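Local coordinates for protein soluble lytic murein transglycosylase (Pseudomonas aeruginosa, PDB 5OHU) that cleaves the glycan strands of bacterial peptidoglycan as a lytic transglycosylase, taking part in both exolytic and endolytic turnover of the cell wall, at residues 63-66 against 67-70; 99-102 against 103-106; 596-599 against 600-604. All coordinates share one frame; numbering follows the deposited sequence.

Interaction 1: 63-66 against 67-70; sequences PYLA and YDEL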
loop_
_atom_site.group_PDB
_atom_site.type_symbol
_atom_site.label_atom_id
_atom_site.label_comp_id
_atom_site.label_asym_id
_atom_site.label_seq_id
_atom_site.Cartn_x
_atom_site.Cartn_y
_atom_site.Cartn_z
ATOM N N PRO A 63 -1.395 -3.492 32.457
ATOM C CA PRO A 63 -1.901 -2.226 31.918
ATOM C C PRO A 63 -3.150 -2.374 31.065
ATOM O O PRO A 63 -3.879 -1.385 30.905
ATOM C CB PRO A 63 -0.718 -1.697 31.101
ATOM C CG PRO A 63 0.467 -2.260 31.776
ATOM C CD PRO A 63 0.062 -3.621 32.247
ATOM N N TYR A 64 -3.419 -3.564 30.509
ATOM C CA TYR A 64 -4.639 -3.758 29.730
ATOM C C TYR A 64 -5.882 -3.733 30.619
ATOM O O TYR A 64 -6.914 -3.175 30.235
ATOM C CB TYR A 64 -4.561 -5.061 28.935
ATOM C CG TYR A 64 -3.837 -4.907 27.606
ATOM C CD1 TYR A 64 -2.483 -4.626 27.565
ATOM C CD2 TYR A 64 -4.513 -5.035 26.403
ATOM C CE1 TYR A 64 -1.818 -4.473 26.371
ATOM C CE2 TYR A 64 -3.856 -4.885 25.185
ATOM C CZ TYR A 64 -2.500 -4.607 25.183
ATOM O OH TYR A 64 -1.806 -4.454 24.009
ATOM N N LEU A 65 -5.808 -4.319 31.812
ATOM C CA LEU A 65 -6.949 -4.249 32.722
ATOM C C LEU A 65 -7.137 -2.834 33.247
ATOM O O LEU A 65 -8.256 -2.310 33.262
ATOM C CB LEU A 65 -6.777 -5.228 33.878
ATOM C CG LEU A 65 -6.627 -6.697 33.473
ATOM C CD1 LEU A 65 -6.529 -7.582 34.723
ATOM C CD2 LEU A 65 -7.782 -7.140 32.582
ATOM N N ALA A 66 -6.047 -2.214 33.706
ATOM C CA ALA A 66 -6.073 -0.797 34.039
ATOM C C ALA A 66 -6.717 0.019 32.927
ATOM O O ALA A 66 -7.537 0.905 33.188
ATOM C CB ALA A 66 -4.650 -0.305 34.304
ATOM N N TYR A 67 -6.363 -0.273 31.678
ATOM C CA TYR A 67 -6.903 0.489 30.560
ATOM C C TYR A 67 -8.412 0.315 30.456
ATOM O O TYR A 67 -9.144 1.285 30.247
ATOM C CB TYR A 67 -6.218 0.057 29.265
ATOM C CG TYR A 67 -6.761 0.729 28.034
ATOM C CD1 TYR A 67 -7.885 0.230 27.380
ATOM C CD2 TYR A 67 -6.152 1.860 27.518
ATOM C CE1 TYR A 67 -8.380 0.840 26.243
ATOM C CE2 TYR A 67 -6.643 2.478 26.392
ATOM C CZ TYR A 67 -7.758 1.962 25.756
ATOM O OH TYR A 67 -8.234 2.577 24.621
ATOM N N ASP A 68 -8.895 -0.923 30.558
ATOM C CA ASP A 68 -10.333 -1.147 30.446
ATOM C C ASP A 68 -11.075 -0.471 31.590
ATOM O O ASP A 68 -12.105 0.179 31.387
ATOM C CB ASP A 68 -10.641 -2.644 30.417
ATOM C CG ASP A 68 -9.974 -3.358 29.262
ATOM O OD1 ASP A 68 -9.831 -2.757 28.177
ATOM O OD2 ASP A 68 -9.584 -4.530 29.445
ATOM N N GLU A 69 -10.551 -0.603 32.805
ATOM C CA GLU A 69 -11.232 -0.041 33.964
ATOM C C GLU A 69 -11.300 1.477 33.878
ATOM O O GLU A 69 -12.354 2.078 34.122
ATOM C CB GLU A 69 -10.523 -0.494 35.233
ATOM C CG GLU A 69 -11.398 -0.497 36.466
ATOM C CD GLU A 69 -11.453 0.854 37.144
ATOM O OE1 GLU A 69 -10.561 1.687 36.875
ATOM O OE2 GLU A 69 -12.389 1.076 37.945
ATOM N N LEU A 70 -10.197 2.116 33.497
ATOM C CA LEU A 70 -10.206 3.567 33.369
ATOM C C LEU A 70 -11.157 4.014 32.267
ATOM O O LEU A 70 -11.876 5.009 32.420
ATOM C CB LEU A 70 -8.791 4.077 33.099
ATOM C CG LEU A 70 -8.640 5.598 33.070
ATOM C CD1 LEU A 70 -9.068 6.166 34.426
ATOM C CD2 LEU A 70 -7.213 6.003 32.727
#
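Pro-63 and Tyr-67 open a run of four consecutive i to i+4 bonds along the alpha-helix 62-72, part of the all-helical N-terminal region of this transglycosylase. The N of Tyr-67 donates to the O of Pro-63 at 2.8 Å. One step on, the N of Asp-68 reaches the O of Tyr-64 at 3.0 Å. The N of Glu-69 meets the O of Leu-65 at 2.9 Å, and the N of Leu-70 bonds the O of Ala-66 at 2.9 Å. Each carbonyl of residues 63-66 thus has a backbone N-H from 67-70. Two polar side chains are satisfied outside the turn: the hydroxyl of Tyr-64 bonds Glu-428 far along the chain, and Glu-69 forms a salt bridge with Arg-73, one turn further on. Leu-65 packs on helix 33-41, whereas Tyr-67 and Leu-70 lie against Phe-85 of helix 79-88, so the helix is sandwiched between its neighbours. Asp-68 has its CG beside its own backbone N (chi1 -59°), which turns the carboxylate back along the helix. There its OD2 sits 3.1 Å from the O of Tyr-64, two acceptors side by side without a bond between them.

Interaction 2: 99-102 against 103-106; sequences KLRW and LRLL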
loop_
_atom_site.group_PDB
_atom_site.type_symbol
_atom_site.label_atom_id
_atom_site.label_comp_id
_atom_site.label_asym_id
_atom_site.label_seq_id
_atom_site.Cartn_x
_atom_site.Cartn_y
_atom_site.Cartn_z
ATOM N N LYS A 99 -6.907 8.628 24.355
ATOM C CA LYS A 99 -6.704 10.073 24.257
ATOM C C LYS A 99 -7.834 10.723 23.484
ATOM O O LYS A 99 -8.292 11.815 23.842
ATOM C CB LYS A 99 -5.366 10.397 23.599
ATOM C CG LYS A 99 -4.144 9.902 24.377
ATOM C CD LYS A 99 -2.839 10.465 23.772
ATOM C CE LYS A 99 -2.734 11.989 23.973
ATOM N NZ LYS A 99 -1.374 12.555 23.615
ATOM N N LEU A 100 -8.293 10.064 22.416
ATOM C CA LEU A 100 -9.428 10.577 21.661
ATOM C C LEU A 100 -10.631 10.803 22.567
ATOM O O LEU A 100 -11.209 11.900 22.599
ATOM C CB LEU A 100 -9.780 9.604 20.535
ATOM C CG LEU A 100 -11.055 9.915 19.769
ATOM C CD1 LEU A 100 -10.915 11.221 19.030
ATOM C CD2 LEU A 100 -11.387 8.762 18.803
ATOM N N ARG A 101 -10.996 9.779 23.335
ATOM C CA ARG A 101 -12.161 9.862 24.211
ATOM C C ARG A 101 -11.988 10.921 25.293
ATOM O O ARG A 101 -12.894 11.719 25.549
ATOM C CB ARG A 101 -12.399 8.504 24.847
ATOM C CG ARG A 101 -13.203 7.622 23.990
ATOM C CD ARG A 101 -12.908 6.202 24.293
ATOM N NE ARG A 101 -13.507 5.380 23.255
ATOM C CZ ARG A 101 -13.335 4.076 23.147
ATOM N NH1 ARG A 101 -12.555 3.455 24.014
ATOM N NH2 ARG A 101 -13.928 3.425 22.157
ATOM N N TRP A 102 -10.831 10.938 25.942
ATOM C CA TRP A 102 -10.596 11.926 26.988
ATOM C C TRP A 102 -10.579 13.348 26.425
ATOM O O TRP A 102 -11.261 14.237 26.951
ATOM C CB TRP A 102 -9.300 11.608 27.707
ATOM C CG TRP A 102 -9.088 12.423 28.895
ATOM C CD1 TRP A 102 -9.968 12.641 29.906
ATOM C CD2 TRP A 102 -7.903 13.152 29.222
ATOM N NE1 TRP A 102 -9.410 13.475 30.842
ATOM C CE2 TRP A 102 -8.137 13.794 30.448
ATOM C CE3 TRP A 102 -6.671 13.329 28.588
ATOM C CZ2 TRP A 102 -7.180 14.596 31.065
ATOM C CZ3 TRP A 102 -5.723 14.112 29.199
ATOM C CH2 TRP A 102 -5.979 14.736 30.427
ATOM N N LEU A 103 -9.817 13.582 25.346
ATOM C CA LEU A 103 -9.741 14.930 24.771
ATOM C C LEU A 103 -11.119 15.424 24.343
ATOM O O LEU A 103 -11.427 16.617 24.465
ATOM C CB LEU A 103 -8.761 14.969 23.588
ATOM C CG LEU A 103 -7.233 15.058 23.846
ATOM C CD1 LEU A 103 -6.780 16.469 24.118
ATOM C CD2 LEU A 103 -6.829 14.230 25.045
ATOM N N ARG A 104 -11.962 14.517 23.853
ATOM C CA ARG A 104 -13.356 14.844 23.566
ATOM C C ARG A 104 -14.074 15.349 24.821
ATOM O O ARG A 104 -14.691 16.427 24.817
ATOM C CB ARG A 104 -14.024 13.594 22.995
ATOM C CG ARG A 104 -15.335 13.757 22.313
ATOM C CD ARG A 104 -15.906 12.366 22.004
ATOM N NE ARG A 104 -15.394 11.777 20.768
ATOM C CZ ARG A 104 -15.154 10.477 20.601
ATOM N NH1 ARG A 104 -15.346 9.625 21.605
ATOM N NH2 ARG A 104 -14.716 10.023 19.434
ATOM N N LEU A 105 -13.980 14.596 25.920
ATOM C CA LEU A 105 -14.512 15.081 27.191
ATOM C C LEU A 105 -13.938 16.449 27.562
ATOM O O LEU A 105 -14.684 17.363 27.940
ATOM C CB LEU A 105 -14.231 14.070 28.299
ATOM C CG LEU A 105 -15.015 12.754 28.205
ATOM C CD1 LEU A 105 -14.609 11.829 29.342
ATOM C CD2 LEU A 105 -16.529 12.992 28.220
ATOM N N LEU A 106 -12.612 16.611 27.475
ATOM C CA LEU A 106 -12.006 17.867 27.922
ATOM C C LEU A 106 -12.547 19.045 27.132
ATOM O O LEU A 106 -12.792 20.128 27.686
ATOM C CB LEU A 106 -10.485 17.808 27.780
ATOM C CG LEU A 106 -9.729 16.794 28.621
ATOM C CD1 LEU A 106 -8.288 16.783 28.187
ATOM C CD2 LEU A 106 -9.894 17.133 30.130
#
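The indole of Trp-102 carries Leu-106 on one face: the methyl CD1 stands 3.5 Å from the centroid of the six-membered ring and 2° off its normal, a CH-pi contact centred on the ring. The other methyl, CD2, reaches toward the pyrrole side, 3.8 Å from NE1. Leu-103 comes to the same indole obliquely, its CD2 3.7 Å from CE3, and Tyr-118 meets the ring edge-to-face. The second flat group is the guanidinium of Arg-104. CG of Leu-100 lies over one of its faces, 3.7 Å from NH2, while the CG of Arg-101 approaches obliquely, 3.8 Å from NH1. The bend of the Arg-104 chain at chi3 (-84°) swings the guanidinium back toward the preceding turn, placing it beside Leu-100 and Arg-101. Arg-101 and Arg-104 run side by side, their planes turned 54° apart.

All of this hangs on one alpha-helix, 95-108, held by i to i+4 backbone bonds such as Leu-106 N to Trp-102 O at 2.8 Å. Trp-102 is wedged between helices 79-88 and 112-118, and Leu-100 and Leu-103 face helix 126-138, so the apolar side of the helix joins its neighbours in the helical superstructure. A phosphate ion, probably from the crystallisation liquor, lies about 3 Å from the Arg-104 side chain. The Arg-104 guanidinium is flanked by the branched end of Leu-100 and CG of Arg-101, and its NE is paired with Glu-127. That acid would probably offset the charge of Arg-104 and so ease its closeness to Arg-101, whose NE stays 4.9 Å from Arg-104 NH1.

Interaction 3: 596-599 against 600-604; sequences DVWI and ETIPF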
loop_
_atom_site.group_PDB
_atom_site.type_symbol
_atom_site.label_atom_id
_atom_site.label_comp_id
_atom_site.label_asym_id
_atom_site.label_seq_id
_atom_site.Cartn_x
_atom_site.Cartn_y
_atom_site.Cartn_z
ATOM N N ASP A 596 11.697 -9.010 -20.187
ATOM C CA ASP A 596 11.944 -7.905 -19.263
ATOM C C ASP A 596 11.197 -6.637 -19.688
ATOM O O ASP A 596 10.716 -5.888 -18.826
ATOM C CB ASP A 596 13.454 -7.658 -19.104
ATOM C CG ASP A 596 14.158 -7.394 -20.423
ATOM O OD1 ASP A 596 13.521 -7.508 -21.488
ATOM O OD2 ASP A 596 15.368 -7.075 -20.397
ATOM N N VAL A 597 11.047 -6.401 -20.997
ATOM C CA VAL A 597 10.199 -5.307 -21.457
ATOM C C VAL A 597 8.746 -5.543 -21.042
ATOM O O VAL A 597 8.059 -4.630 -20.563
ATOM C CB VAL A 597 10.322 -5.128 -22.984
ATOM C CG1 VAL A 597 9.271 -4.098 -23.488
ATOM C CG2 VAL A 597 11.720 -4.682 -23.378
ATOM N N TRP A 598 8.248 -6.763 -21.244
ATOM C CA TRP A 598 6.854 -7.045 -20.899
ATOM C C TRP A 598 6.591 -6.791 -19.425
ATOM O O TRP A 598 5.596 -6.152 -19.067
ATOM C CB TRP A 598 6.473 -8.483 -21.250
ATOM C CG TRP A 598 4.984 -8.698 -21.055
ATOM C CD1 TRP A 598 3.986 -8.370 -21.939
ATOM C CD2 TRP A 598 4.325 -9.251 -19.900
ATOM N NE1 TRP A 598 2.753 -8.696 -21.406
ATOM C CE2 TRP A 598 2.939 -9.248 -20.164
ATOM C CE3 TRP A 598 4.777 -9.777 -18.686
ATOM C CZ2 TRP A 598 2.007 -9.733 -19.255
ATOM C CZ3 TRP A 598 3.844 -10.258 -17.779
ATOM C CH2 TRP A 598 2.475 -10.225 -18.069
ATOM N N ILE A 599 7.482 -7.272 -18.552
ATOM C CA ILE A 599 7.306 -7.058 -17.119
ATOM C C ILE A 599 7.335 -5.576 -16.805
ATOM O O ILE A 599 6.490 -5.063 -16.060
ATOM C CB ILE A 599 8.381 -7.810 -16.313
ATOM C CG1 ILE A 599 8.089 -9.311 -16.299
ATOM C CG2 ILE A 599 8.361 -7.329 -14.872
ATOM C CD1 ILE A 599 9.353 -10.148 -16.191
ATOM N N GLU A 600 8.314 -4.868 -17.370
ATOM C CA GLU A 600 8.482 -3.454 -17.068
ATOM C C GLU A 600 7.266 -2.640 -17.488
ATOM O O GLU A 600 6.975 -1.602 -16.879
ATOM C CB GLU A 600 9.720 -2.902 -17.771
ATOM C CG GLU A 600 10.154 -1.575 -17.197
ATOM C CD GLU A 600 10.376 -1.664 -15.702
ATOM O OE1 GLU A 600 11.184 -2.553 -15.285
ATOM O OE2 GLU A 600 9.703 -0.899 -14.955
ATOM N N THR A 601 6.544 -3.085 -18.523
ATOM C CA THR A 601 5.436 -2.311 -19.068
ATOM C C THR A 601 4.088 -2.866 -18.646
ATOM O O THR A 601 3.070 -2.524 -19.252
ATOM C CB THR A 601 5.515 -2.220 -20.596
ATOM O OG1 THR A 601 5.438 -3.531 -21.172
ATOM C CG2 THR A 601 6.836 -1.550 -21.045
ATOM N N ILE A 602 4.056 -3.702 -17.613
ATOM C CA ILE A 602 2.772 -4.096 -17.016
ATOM C C ILE A 602 2.054 -2.842 -16.503
ATOM O O ILE A 602 2.655 -2.033 -15.773
ATOM C CB ILE A 602 3.007 -5.104 -15.874
ATOM C CG1 ILE A 602 3.309 -6.498 -16.435
ATOM C CG2 ILE A 602 1.790 -5.191 -14.933
ATOM C CD1 ILE A 602 3.822 -7.423 -15.358
ATOM N N PRO A 603 0.793 -2.614 -16.854
ATOM C CA PRO A 603 0.137 -1.360 -16.444
ATOM C C PRO A 603 -0.066 -1.206 -14.944
ATOM O O PRO A 603 -0.033 -0.072 -14.454
ATOM C CB PRO A 603 -1.209 -1.411 -17.189
ATOM C CG PRO A 603 -1.025 -2.456 -18.261
ATOM C CD PRO A 603 -0.082 -3.453 -17.670
ATOM N N PHE A 604 -0.304 -2.295 -14.201
ATOM C CA PHE A 604 -0.570 -2.206 -12.763
ATOM C C PHE A 604 0.744 -2.259 -11.989
ATOM O O PHE A 604 1.455 -3.265 -12.062
ATOM C CB PHE A 604 -1.472 -3.347 -12.283
ATOM C CG PHE A 604 -2.841 -3.369 -12.909
ATOM C CD1 PHE A 604 -3.282 -2.333 -13.723
ATOM C CD2 PHE A 604 -3.702 -4.445 -12.660
ATOM C CE1 PHE A 604 -4.555 -2.372 -14.292
ATOM C CE2 PHE A 604 -4.975 -4.494 -13.217
ATOM C CZ PHE A 604 -5.410 -3.456 -14.034
HETATM O O HOH W 1 10.952 -5.464 -15.796
#
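Asp-596 O accepts the N of Glu-600 at 3.0 Å in the short helix 595-600, which ends in a type I beta-turn over residues 599-602 on the way to helix 605-624. The same O also takes a hydrogen bond from a water that donates to OE1 of Glu-600 as well. The carboxylate of Asp-596 is held by Arg-382 and Tyr-345, while that of Glu-600 meets Arg-315, Tyr-375 and Trp-346, so both acids tie the helix to its surroundings. Next, the O of Val-597 is gripped twice by Thr-601, whose N and OG1 come from opposite faces of its plane; OG1 is the closer at 2.9 Å. Placing OG1 between backbone N and carbonyl carbon (chi1 61°) bends the hydroxyl back over the preceding turn. Trp-598 follows, its NE1 bonded to the O of Trp-586. Over one face of its six-membered ring lies CG1 of Ile-602, 4.1 Å from the centroid and offset toward the rim, a CH-pi contact, while CD1 touches CZ3 at 3.7 Å. Ile-599 packs on Val-611 of helix 605-624. Its O closes the beta-turn by receiving the N of Ile-602 at 3.2 Å, from well above the carbonyl plane.

The three contacts follow one another along the chain. Interactions 1 and 2 sit in helices 62-72 and 95-108 of the N-terminal helical superstructure, their centres about 16 Å apart with nearest atoms about 4 Å apart; helix 79-88 packs against both. Interaction 3 lies some 500 residues later, at the end of helix 595-600, on the opposite side of the chain's centre: its centre is about 52 Å from that of interaction 1 and about 49 Å from that of interaction 2. There Asp-596 and Glu-600 pair with Arg-382 and Arg-315, tying helix 595-600 to helices earlier in the chain, consistent with the SLT region being held against the helical superstructure.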